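Local coordinates for glutathione S-transferase (Bombyx mori, PDB 4E8H), which binds glutathione as a homodimer and probably catalyses its conjugation to electrophilic compounds, at residues Pro47-Met52 / Ile58-Asp63; Phe66-Trp69 / Ala73-Thr76. One frame throughout, in Å; residues are numbered along the deposited sequence.

Contact 1 (Pro47-Met52 / Ile58-Asp63); sequences PEYLKM and IPTMDD. With GSH (glutathione), chain F.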
loop_
_atom_site.group_PDB
_atom_site.type_symbol
_atom_site.label_atom_id
_atom_site.label_comp_id
_atom_site.label_asym_id
_atom_site.label_seq_id
_atom_site.Cartn_x
_atom_site.Cartn_y
_atom_site.Cartn_z
ATOM N N PRO B 47 20.478 -14.769 -11.364
ATOM C CA PRO B 47 19.832 -15.885 -10.663
ATOM C C PRO B 47 19.863 -15.745 -9.135
ATOM O O PRO B 47 18.921 -16.167 -8.458
ATOM C CB PRO B 47 20.655 -17.094 -11.109
ATOM C CG PRO B 47 21.116 -16.733 -12.472
ATOM C CD PRO B 47 21.365 -15.248 -12.445
ATOM N N GLU B 48 20.933 -15.146 -8.611
ATOM C CA GLU B 48 21.096 -14.920 -7.172
ATOM C C GLU B 48 20.093 -13.904 -6.626
ATOM O O GLU B 48 19.464 -14.144 -5.591
ATOM C CB GLU B 48 22.526 -14.468 -6.852
ATOM C CG GLU B 48 23.599 -15.550 -7.009
ATOM C CD GLU B 48 23.913 -15.897 -8.460
ATOM O OE1 GLU B 48 23.660 -15.063 -9.360
ATOM O OE2 GLU B 48 24.421 -17.013 -8.699
ATOM N N TYR B 49 19.950 -12.774 -7.321
ATOM C CA TYR B 49 19.013 -11.733 -6.897
ATOM C C TYR B 49 17.574 -12.221 -7.005
ATOM O O TYR B 49 16.762 -11.961 -6.117
ATOM C CB TYR B 49 19.193 -10.440 -7.703
ATOM C CG TYR B 49 18.675 -9.206 -6.984
ATOM C CD1 TYR B 49 19.542 -8.380 -6.272
ATOM C CD2 TYR B 49 17.319 -8.869 -7.008
ATOM C CE1 TYR B 49 19.080 -7.251 -5.606
ATOM C CE2 TYR B 49 16.844 -7.740 -6.343
ATOM C CZ TYR B 49 17.732 -6.937 -5.643
ATOM O OH TYR B 49 17.277 -5.822 -4.982
ATOM N N LEU B 50 17.270 -12.934 -8.088
ATOM C CA LEU B 50 15.922 -13.449 -8.327
ATOM C C LEU B 50 15.508 -14.494 -7.290
ATOM O O LEU B 50 14.347 -14.536 -6.877
ATOM C CB LEU B 50 15.791 -13.998 -9.753
ATOM C CG LEU B 50 15.816 -12.962 -10.885
ATOM C CD1 LEU B 50 16.072 -13.631 -12.228
ATOM C CD2 LEU B 50 14.525 -12.149 -10.928
ATOM N N LYS B 51 16.465 -15.324 -6.871
ATOM C CA LYS B 51 16.257 -16.271 -5.772
ATOM C C LYS B 51 15.886 -15.529 -4.484
ATOM O O LYS B 51 14.955 -15.924 -3.777
ATOM C CB LYS B 51 17.508 -17.134 -5.555
ATOM C CG LYS B 51 17.413 -18.101 -4.373
ATOM C CD LYS B 51 18.576 -19.085 -4.356
ATOM C CE LYS B 51 18.405 -20.109 -3.243
ATOM N NZ LYS B 51 19.480 -21.141 -3.249
ATOM N N MET B 52 16.618 -14.454 -4.198
ATOM C CA MET B 52 16.353 -13.608 -3.039
ATOM C C MET B 52 15.007 -12.882 -3.173
ATOM O O MET B 52 14.165 -12.953 -2.275
ATOM C CB MET B 52 17.504 -12.614 -2.838
ATOM C CG MET B 52 17.313 -11.643 -1.679
ATOM S SD MET B 52 18.698 -10.518 -1.412
ATOM C CE MET B 52 18.674 -9.562 -2.927
ATOM N N ILE B 58 14.304 -2.931 -6.045
ATOM C CA ILE B 58 14.985 -2.267 -4.942
ATOM C C ILE B 58 14.003 -1.257 -4.330
ATOM O O ILE B 58 13.201 -0.662 -5.055
ATOM C CB ILE B 58 16.307 -1.577 -5.383
ATOM C CG1 ILE B 58 16.066 -0.603 -6.544
ATOM C CG2 ILE B 58 17.359 -2.625 -5.752
ATOM C CD1 ILE B 58 17.170 0.425 -6.741
ATOM N N PRO B 59 14.045 -1.065 -2.998
ATOM C CA PRO B 59 14.944 -1.677 -2.023
ATOM C C PRO B 59 14.568 -3.116 -1.686
ATOM O O PRO B 59 13.387 -3.471 -1.688
ATOM C CB PRO B 59 14.764 -0.794 -0.785
ATOM C CG PRO B 59 13.370 -0.303 -0.882
ATOM C CD PRO B 59 13.098 -0.135 -2.355
ATOM N N THR B 60 15.583 -3.930 -1.424
ATOM C CA THR B 60 15.392 -5.247 -0.837
ATOM C C THR B 60 16.253 -5.312 0.420
ATOM O O THR B 60 17.448 -5.002 0.389
ATOM C CB THR B 60 15.720 -6.387 -1.835
ATOM O OG1 THR B 60 14.816 -6.320 -2.947
ATOM C CG2 THR B 60 15.583 -7.755 -1.177
ATOM N N MET B 61 15.624 -5.686 1.527
ATOM C CA MET B 61 16.299 -5.781 2.811
ATOM C C MET B 61 16.695 -7.224 3.112
ATOM O O MET B 61 15.919 -8.151 2.872
ATOM C CB MET B 61 15.385 -5.250 3.916
ATOM C CG MET B 61 15.994 -5.291 5.304
ATOM S SD MET B 61 14.762 -5.396 6.611
ATOM C CE MET B 61 14.282 -7.122 6.489
ATOM N N ASP B 62 17.910 -7.399 3.633
ATOM C CA ASP B 62 18.354 -8.676 4.195
ATOM C C ASP B 62 18.783 -8.473 5.650
ATOM O O ASP B 62 19.918 -8.063 5.927
ATOM C CB ASP B 62 19.486 -9.294 3.355
ATOM C CG ASP B 62 20.059 -10.580 3.966
ATOM O OD1 ASP B 62 19.557 -11.067 5.006
ATOM O OD2 ASP B 62 21.032 -11.109 3.395
ATOM N N ASP B 63 17.858 -8.745 6.567
ATOM C CA ASP B 63 18.146 -8.743 7.997
ATOM C C ASP B 63 18.595 -10.143 8.389
ATOM O O ASP B 63 17.776 -10.993 8.760
ATOM C CB ASP B 63 16.918 -8.295 8.810
ATOM C CG ASP B 63 17.128 -8.391 10.324
ATOM O OD1 ASP B 63 18.286 -8.461 10.790
ATOM O OD2 ASP B 63 16.116 -8.391 11.056
HETATM N N1 GSH F . 6.517 -0.260 -4.334
HETATM C CA1 GSH F . 7.938 -0.558 -4.296
HETATM C C1 GSH F . 8.504 -0.097 -2.983
HETATM O O11 GSH F . 7.922 0.789 -2.320
HETATM O O12 GSH F . 9.560 -0.596 -2.534
HETATM C CB1 GSH F . 8.646 0.146 -5.451
HETATM C CG1 GSH F . 9.927 -0.588 -5.844
HETATM C CD1 GSH F . 10.362 -0.225 -7.248
HETATM O OE1 GSH F . 9.422 -0.171 -8.299
HETATM N N2 GSH F . 11.657 0.031 -7.432
HETATM C CA2 GSH F . 12.210 0.287 -8.752
HETATM C C2 GSH F . 12.777 -0.970 -9.338
HETATM O O2 GSH F . 13.331 -1.931 -8.470
HETATM C CB2 GSH F . 13.306 1.343 -8.652
HETATM S SG2 GSH F . 12.681 2.957 -8.118
HETATM N N3 GSH F . 12.728 -1.120 -10.663
HETATM C CA3 GSH F . 13.392 -2.219 -11.350
HETATM C C3 GSH F . 12.498 -3.429 -11.508
HETATM O O31 GSH F . 11.426 -3.515 -10.869
HETATM O O32 GSH F . 12.816 -4.364 -12.279
#
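The short helix 47-52 approaches the start of strand 60-63 with its last turn, the CA atoms of Met52 and Thr60 lying 8.7 Å apart. Two side chains of the helix, Tyr49 and Met52, reach across to the second segment. Tyr49, its CG anti to the backbone N (chi1 -157°), carries its phenol end past Thr60, and its OH stops 3.3 Å from CG2 of Ile58, the two side chains crossing at about a right angle. That hydroxyl and OG1 of Thr60 are both hydrogen-bonded to the carbonyl oxygen of Thr57, so one backbone acceptor gathers the two buried groups; Asn53 ND2 is a further partner of OG1. Met52 meets Thr60 tip to tip, CE 4.0 Å from CG2, and the bend at chi3 (65°) sets the same methyl over the rim of one face of the Tyr49 ring. Ile58 precedes Pro59 through a cis peptide bond, the cis-proline element of thioredoxin-like folds, and here that element presents its backbone to glutathione. Ile58 N donates to O2 of the ligand at 2.8 Å, while the ligand's N2 donates to Ile58 O at 2.9 Å, a pairing like that of antiparallel strands. Pro59, its CB directed away from helix 47-52, packs against Pro17, Cys18 and Val21 of helix 16-27.

Contact 2 (Phe66-Trp69 / Ala73-Thr76); sequences FILW and AIQT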
loop_
_atom_site.group_PDB
_atom_site.type_symbol
_atom_site.label_atom_id
_atom_site.label_comp_id
_atom_site.label_asym_id
_atom_site.label_seq_id
_atom_site.Cartn_x
_atom_site.Cartn_y
_atom_site.Cartn_z
ATOM N N PHE B 66 16.727 -12.908 6.827
ATOM C CA PHE B 66 15.329 -12.560 6.580
ATOM C C PHE B 66 15.241 -11.520 5.468
ATOM O O PHE B 66 15.742 -10.400 5.605
ATOM C CB PHE B 66 14.642 -12.069 7.863
ATOM C CG PHE B 66 13.214 -11.623 7.666
ATOM C CD1 PHE B 66 12.235 -12.522 7.243
ATOM C CD2 PHE B 66 12.844 -10.304 7.920
ATOM C CE1 PHE B 66 10.914 -12.111 7.062
ATOM C CE2 PHE B 66 11.524 -9.883 7.744
ATOM C CZ PHE B 66 10.558 -10.790 7.315
ATOM N N ILE B 67 14.606 -11.916 4.367
ATOM C CA ILE B 67 14.464 -11.069 3.185
ATOM C C ILE B 67 13.107 -10.370 3.168
ATOM O O ILE B 67 12.079 -10.988 3.450
ATOM C CB ILE B 67 14.626 -11.886 1.870
ATOM C CG1 ILE B 67 15.844 -12.825 1.934
ATOM C CG2 ILE B 67 14.680 -10.960 0.650
ATOM C CD1 ILE B 67 17.208 -12.134 2.090
ATOM N N LEU B 68 13.117 -9.080 2.836
ATOM C CA LEU B 68 11.888 -8.307 2.681
ATOM C C LEU B 68 12.056 -7.228 1.613
ATOM O O LEU B 68 13.113 -6.601 1.512
ATOM C CB LEU B 68 11.495 -7.670 4.021
ATOM C CG LEU B 68 10.158 -6.940 4.186
ATOM C CD1 LEU B 68 8.971 -7.894 4.065
ATOM C CD2 LEU B 68 10.129 -6.223 5.526
ATOM N N TRP B 69 11.015 -7.028 0.808
ATOM C CA TRP B 69 10.955 -5.881 -0.096
ATOM C C TRP B 69 9.628 -5.122 0.085
ATOM O O TRP B 69 8.821 -5.486 0.944
ATOM C CB TRP B 69 11.249 -6.282 -1.555
ATOM C CG TRP B 69 10.316 -7.300 -2.122
ATOM C CD1 TRP B 69 9.220 -7.056 -2.893
ATOM C CD2 TRP B 69 10.397 -8.725 -1.975
ATOM N NE1 TRP B 69 8.606 -8.236 -3.232
ATOM C CE2 TRP B 69 9.306 -9.277 -2.682
ATOM C CE3 TRP B 69 11.280 -9.590 -1.311
ATOM C CZ2 TRP B 69 9.070 -10.657 -2.748
ATOM C CZ3 TRP B 69 11.046 -10.964 -1.376
ATOM C CH2 TRP B 69 9.947 -11.482 -2.090
ATOM N N ALA B 73 6.630 -1.728 3.883
ATOM C CA ALA B 73 6.687 -2.924 4.734
ATOM C C ALA B 73 8.020 -3.012 5.484
ATOM O O ALA B 73 8.058 -3.432 6.644
ATOM C CB ALA B 73 6.453 -4.180 3.909
ATOM N N ILE B 74 9.105 -2.621 4.813
ATOM C CA ILE B 74 10.431 -2.548 5.434
ATOM C C ILE B 74 10.445 -1.529 6.577
ATOM O O ILE B 74 10.906 -1.835 7.679
ATOM C CB ILE B 74 11.542 -2.219 4.402
ATOM C CG1 ILE B 74 11.706 -3.369 3.400
ATOM C CG2 ILE B 74 12.872 -1.947 5.110
ATOM C CD1 ILE B 74 12.528 -3.017 2.162
ATOM N N GLN B 75 9.930 -0.330 6.305
ATOM C CA GLN B 75 9.819 0.730 7.309
ATOM C C GLN B 75 9.121 0.261 8.578
ATOM O O GLN B 75 9.644 0.430 9.684
ATOM C CB GLN B 75 9.020 1.901 6.753
ATOM C CG GLN B 75 9.777 2.853 5.873
ATOM C CD GLN B 75 8.913 4.030 5.492
ATOM O OE1 GLN B 75 8.002 3.909 4.671
ATOM N NE2 GLN B 75 9.175 5.177 6.106
ATOM N N THR B 76 7.931 -0.312 8.411
ATOM C CA THR B 76 7.124 -0.745 9.543
ATOM C C THR B 76 7.771 -1.920 10.280
ATOM O O THR B 76 7.713 -1.984 11.512
ATOM C CB THR B 76 5.671 -1.085 9.134
ATOM O OG1 THR B 76 5.677 -2.064 8.088
ATOM C CG2 THR B 76 4.942 0.166 8.651
#
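A chi1 of -173° in Leu68 swings CG beside the carbonyl carbon, while in Ile74 CG1 stands anti to the carbonyl carbon (chi1 -66°) with CD1 extended beyond it; these settings send the two side chains past each other in opposite directions. They therefore touch alongside rather than end-on, with Leu68 CD2 3.9 Å from Ile74 CG1. The leucine methyl goes on to the helix backbone, where CD2 rests 3.7 Å from the CA of Ile74 and equally near the carbonyl oxygen of Ala73. Ile74 returns the approach: its CD1 lies 3.7 Å from Leu68 O and 4.0 Å from Trp69 CA, so each side chain is laid against the other segment's main chain. A threonine in place of Ile74 would probably leave the backbone of Leu68 and Trp69 without the methyl that now rests on it, and open a gap beside Leu68. Ala73 completes the contact from the helix, its CB 4.0 Å from Trp69 O. Trp69 takes part through its backbone alone. Its CB is directed away from the helix, and the indole packs on Asn53, Pro54 and Thr57 and is hydrogen-bonded through NE1 to Gln55 OE1. No hydrogen bond joins the two segments. The contact spans the strand-to-helix connection of the thioredoxin-like domain; the first turn of helix 71-82 supplies Ser71 and Arg72, which bind glutathione. Strand 66-69 is an outermost strand of the sheet within this chain, next to strand 60-63, where Leu68 packs on Met61. Helix 71-82 in turn meets helix 160-174 through Gln75 and Thr76, and Ala97 of the second subunit packs on Leu68.

In the fold
From the N terminus, strands 7-11 and 32-36 and helix 16-27 come first. Contact 1 then closes the loop 53-57, which carries His56 of the glutathione site, and ties helix 47-52 to strand 60-63. Only after a tight turn into strand 66-69 does contact 2 open, closing the link 70-72, from which Glu70 and Ser71 also bind the ligand. The two are in series, neither nested nor crossed. Strands 60-63 and 66-69 join them as neighbours in one sheet, with a probable hydrogen bond from Met61 N to Leu68 O. Together they tie helices 47-52 and 71-82 to the same β-hairpin; contact 1 contributes Ile58 and Pro59 to the glutathione pocket, and contact 2 adjoins its residues Glu70 to Arg72.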